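Local coordinates for protein ribokinase (Cryptococcus neoformans var. grubii serotype A, PDB 6CW5) that probably phosphorylates D-ribose at its O5 hydroxyl, using ATP and a divalent cation, most likely magnesium, to give D-ribose 5-phosphate, at residues 93-105 with 116-128. Residues are numbered along the deposited sequence; the frame is centred on the assembly and turned at random.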
# COMPACT_ATOMS: atom_id res chain seq x y z
N LEU A 93 -7.96 -9.80 -11.90
CA LEU A 93 -6.96 -10.82 -11.54
C LEU A 93 -5.90 -10.77 -12.64
O LEU A 93 -6.08 -11.32 -13.74
CB LEU A 93 -7.59 -12.20 -11.38
CG LEU A 93 -6.60 -13.31 -10.99
CD1 LEU A 93 -5.93 -12.99 -9.66
CD2 LEU A 93 -7.29 -14.65 -10.92
N LYS A 94 -4.81 -10.07 -12.34
CA LYS A 94 -3.80 -9.74 -13.33
C LYS A 94 -2.88 -10.92 -13.54
O LYS A 94 -2.56 -11.64 -12.60
CB LYS A 94 -3.00 -8.51 -12.87
CG LYS A 94 -3.88 -7.22 -12.83
CD LYS A 94 -3.35 -6.15 -11.89
CE LYS A 94 -3.64 -6.45 -10.42
NZ LYS A 94 -5.08 -6.34 -10.02
N ILE A 95 -2.45 -11.11 -14.79
CA ILE A 95 -1.47 -12.13 -15.13
C ILE A 95 -0.14 -11.42 -15.38
O ILE A 95 -0.03 -10.60 -16.31
CB ILE A 95 -1.91 -12.94 -16.35
CG1 ILE A 95 -3.26 -13.62 -16.07
CG2 ILE A 95 -0.85 -13.96 -16.70
CD1 ILE A 95 -3.92 -14.22 -17.32
N VAL A 96 0.86 -11.76 -14.59
CA VAL A 96 2.11 -11.00 -14.55
C VAL A 96 3.17 -11.77 -15.31
O VAL A 96 3.48 -12.91 -14.95
CB VAL A 96 2.57 -10.76 -13.10
CG1 VAL A 96 3.81 -9.88 -13.10
CG2 VAL A 96 1.45 -10.12 -12.31
N LYS A 97 3.73 -11.14 -16.33
CA LYS A 97 4.81 -11.74 -17.09
C LYS A 97 6.07 -11.86 -16.24
O LYS A 97 6.38 -10.98 -15.43
CB LYS A 97 5.08 -10.91 -18.34
N ASP A 98 6.81 -12.95 -16.44
CA ASP A 98 8.07 -13.16 -15.73
C ASP A 98 7.88 -13.19 -14.21
O ASP A 98 8.80 -12.86 -13.46
CB ASP A 98 9.12 -12.11 -16.10
CG ASP A 98 9.39 -12.05 -17.59
OD1 ASP A 98 9.32 -13.09 -18.26
OD2 ASP A 98 9.69 -10.94 -18.08
N GLU A 99 6.70 -13.56 -13.74
CA GLU A 99 6.44 -13.76 -12.32
C GLU A 99 5.77 -15.11 -12.14
O GLU A 99 5.16 -15.63 -13.07
CB GLU A 99 5.55 -12.66 -11.73
CG GLU A 99 5.37 -12.74 -10.22
CD GLU A 99 6.68 -12.85 -9.46
OE1 GLU A 99 7.21 -11.80 -9.03
OE2 GLU A 99 7.20 -13.97 -9.27
N VAL A 100 5.91 -15.70 -10.96
CA VAL A 100 5.23 -16.96 -10.68
C VAL A 100 4.06 -16.69 -9.75
O VAL A 100 4.08 -15.76 -8.94
CB VAL A 100 6.17 -18.03 -10.09
CG1 VAL A 100 7.22 -18.46 -11.12
CG2 VAL A 100 6.80 -17.56 -8.78
N THR A 101 3.03 -17.51 -9.89
CA THR A 101 1.94 -17.51 -8.92
C THR A 101 2.49 -17.79 -7.53
O THR A 101 3.42 -18.59 -7.35
CB THR A 101 0.91 -18.56 -9.35
OG1 THR A 101 0.48 -18.26 -10.69
CG2 THR A 101 -0.32 -18.55 -8.44
N GLY A 102 1.91 -17.13 -6.52
CA GLY A 102 2.30 -17.41 -5.16
C GLY A 102 2.07 -18.87 -4.81
O GLY A 102 1.25 -19.58 -5.42
N ARG A 103 2.83 -19.34 -3.83
CA ARG A 103 2.84 -20.75 -3.48
C ARG A 103 2.66 -20.91 -1.98
O ARG A 103 3.16 -20.08 -1.19
CB ARG A 103 4.15 -21.41 -3.92
CG ARG A 103 4.34 -21.37 -5.44
CD ARG A 103 5.75 -21.69 -5.79
NE ARG A 103 6.07 -23.03 -5.33
CZ ARG A 103 7.30 -23.52 -5.31
NH1 ARG A 103 8.31 -22.77 -5.74
NH2 ARG A 103 7.51 -24.75 -4.86
N ALA A 104 1.93 -21.95 -1.58
CA ALA A 104 1.93 -22.38 -0.19
C ALA A 104 2.56 -23.76 -0.15
O ALA A 104 2.05 -24.69 -0.77
CB ALA A 104 0.52 -22.44 0.42
N VAL A 105 3.67 -23.89 0.57
CA VAL A 105 4.30 -25.19 0.73
C VAL A 105 3.77 -25.76 2.03
O VAL A 105 4.10 -25.25 3.10
CB VAL A 105 5.83 -25.08 0.73
CG1 VAL A 105 6.47 -26.43 1.02
CG2 VAL A 105 6.31 -24.56 -0.61
N ILE A 116 2.67 -24.32 7.17
CA ILE A 116 2.62 -23.69 5.86
C ILE A 116 3.75 -22.68 5.73
O ILE A 116 3.97 -21.86 6.63
CB ILE A 116 1.25 -23.02 5.62
CG1 ILE A 116 0.15 -24.10 5.70
CG2 ILE A 116 1.22 -22.33 4.26
CD1 ILE A 116 -1.28 -23.56 5.48
N VAL A 117 4.46 -22.75 4.62
CA VAL A 117 5.44 -21.74 4.22
C VAL A 117 4.89 -21.05 2.98
O VAL A 117 4.63 -21.72 1.97
CB VAL A 117 6.81 -22.34 3.94
CG1 VAL A 117 7.70 -21.28 3.29
CG2 VAL A 117 7.43 -22.89 5.27
N LEU A 118 4.72 -19.74 3.04
CA LEU A 118 4.21 -18.99 1.90
C LEU A 118 5.37 -18.43 1.08
O LEU A 118 6.39 -18.01 1.62
CB LEU A 118 3.32 -17.84 2.38
CG LEU A 118 2.05 -18.22 3.11
CD1 LEU A 118 1.35 -16.93 3.58
CD2 LEU A 118 1.16 -19.06 2.19
N HIS A 119 5.21 -18.42 -0.24
CA HIS A 119 6.09 -17.65 -1.11
C HIS A 119 5.19 -16.70 -1.87
O HIS A 119 4.30 -17.15 -2.59
CB HIS A 119 6.85 -18.58 -2.07
CG HIS A 119 7.51 -17.87 -3.21
ND1 HIS A 119 8.60 -17.05 -3.04
CD2 HIS A 119 7.19 -17.81 -4.52
CE1 HIS A 119 8.96 -16.54 -4.20
NE2 HIS A 119 8.12 -16.99 -5.12
N ALA A 120 5.37 -15.39 -1.65
CA ALA A 120 4.39 -14.41 -2.14
C ALA A 120 4.26 -14.45 -3.66
O ALA A 120 3.14 -14.42 -4.19
CB ALA A 120 4.80 -13.01 -1.72
N GLY A 121 5.38 -14.43 -4.37
CA GLY A 121 5.31 -14.41 -5.84
C GLY A 121 4.45 -13.26 -6.33
O GLY A 121 4.53 -12.13 -5.82
N ALA A 122 3.55 -13.55 -7.28
CA ALA A 122 2.70 -12.51 -7.86
C ALA A 122 1.74 -11.90 -6.86
O ALA A 122 1.20 -10.81 -7.12
CB ALA A 122 1.90 -13.10 -9.04
N ASN A 123 1.52 -12.53 -5.71
CA ASN A 123 0.60 -11.92 -4.75
C ASN A 123 1.11 -10.58 -4.24
O ASN A 123 0.30 -9.76 -3.78
CB ASN A 123 0.35 -12.86 -3.57
CG ASN A 123 -0.51 -14.02 -3.94
OD1 ASN A 123 -1.52 -13.86 -4.63
ND2 ASN A 123 -0.11 -15.23 -3.50
N TYR A 124 2.42 -10.34 -4.31
CA TYR A 124 2.99 -9.06 -3.89
C TYR A 124 3.31 -8.15 -5.07
O TYR A 124 4.03 -7.15 -4.91
CB TYR A 124 4.24 -9.27 -3.02
CG TYR A 124 3.93 -9.27 -1.54
CD1 TYR A 124 2.96 -10.12 -1.02
CD2 TYR A 124 4.59 -8.41 -0.68
CE1 TYR A 124 2.68 -10.11 0.34
CE2 TYR A 124 4.32 -8.40 0.68
CZ TYR A 124 3.37 -9.25 1.18
OH TYR A 124 3.08 -9.23 2.53
N TYR A 125 2.79 -8.46 -6.25
CA TYR A 125 2.92 -7.57 -7.40
C TYR A 125 1.89 -6.45 -7.34
O TYR A 125 0.72 -6.68 -7.05
CB TYR A 125 2.70 -8.36 -8.67
CG TYR A 125 2.55 -7.52 -9.93
CD1 TYR A 125 3.67 -7.07 -10.63
CD2 TYR A 125 1.29 -7.24 -10.45
CE1 TYR A 125 3.54 -6.34 -11.82
CE2 TYR A 125 1.16 -6.51 -11.66
CZ TYR A 125 2.28 -6.06 -12.32
OH TYR A 125 2.15 -5.34 -13.50
N LEU A 126 2.35 -5.24 -7.63
CA LEU A 126 1.47 -4.11 -7.80
C LEU A 126 1.82 -3.48 -9.14
O LEU A 126 3.01 -3.20 -9.42
CB LEU A 126 1.65 -3.10 -6.66
CG LEU A 126 1.14 -3.62 -5.33
CD1 LEU A 126 1.45 -2.62 -4.23
CD2 LEU A 126 -0.34 -3.87 -5.42
N PRO A 127 0.85 -3.25 -10.01
CA PRO A 127 1.17 -2.70 -11.33
C PRO A 127 1.51 -1.22 -11.27
O PRO A 127 0.97 -0.48 -10.44
CB PRO A 127 -0.13 -2.91 -12.13
CG PRO A 127 -1.21 -2.88 -11.07
CD PRO A 127 -0.58 -3.60 -9.88
N SER A 128 2.42 -0.80 -12.18
CA SER A 128 2.76 0.60 -12.35
C SER A 128 2.17 1.12 -13.66
O SER A 128 2.19 0.39 -14.66
CB SER A 128 4.29 0.78 -12.35
OG SER A 128 4.64 2.11 -12.73
O HOH W 1 8.64 -14.95 -7.34
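Arg103 and His119 face each other as a hydrogen-bonded antiparallel pair, each donating its N-H to the other's carbonyl in a nearly straight bond; that from His119 N to Arg103 O spans 2.8 Å. Val105 and Val117 repeat the pattern, and between the two pairs Ala104 and Leu118 form a non-hydrogen-bonded pair on the other face of the sheet. There Ala104 CB touches both Leu118 CD2 and Ile116 CG2, each at 3.9 Å. This is a beta hairpin at the margin of the four-stranded lid of a PfkB-family kinase, and with the connections 97-101 and 120-127 it illustrates how such a lid is joined to the main domain.

Beyond the strands, backbone bonding continues through Ala122 N, which donates to Val100 O at 2.8 Å. Gly102 and Gly121 bring the chains close, their CA atoms 4.3 Å apart: Gly102 CA lies against Ala120 O and Asn123 ND2, and Gly121 turns the chain with a positive phi (54°). Alongside, Glu99 CG packs on Ala122 CB, while its OE2 accepts Val100 N and, at 2.6 Å, a water that also bonds His119 NE2.

Farther on, Val96 lays both methyls over one face of the Tyr125 ring. CG2 makes a CH-pi contact, 3.7 Å from the centroid, and CG1, anti to the backbone N (chi1 -176°), reaches CD1 and CE1. Pro127 N lies over the opposite face, and Pro127 CG meets the bent chain of Lys94, whose NZ donates to the backbone O of Lys92 and forms a salt bridge with Asp69.

A second shell holds the hairpin end: Gly102 and Ala104 bond to Ile23, and Asn123 OD1 accepts Val21 N beside the predicted ribose-binding Asn22. Directional backbone bonds thus set the hairpin's register near the probable sugar site, water links Glu99 to His119, and apolar contacts reach edge strand 93-96.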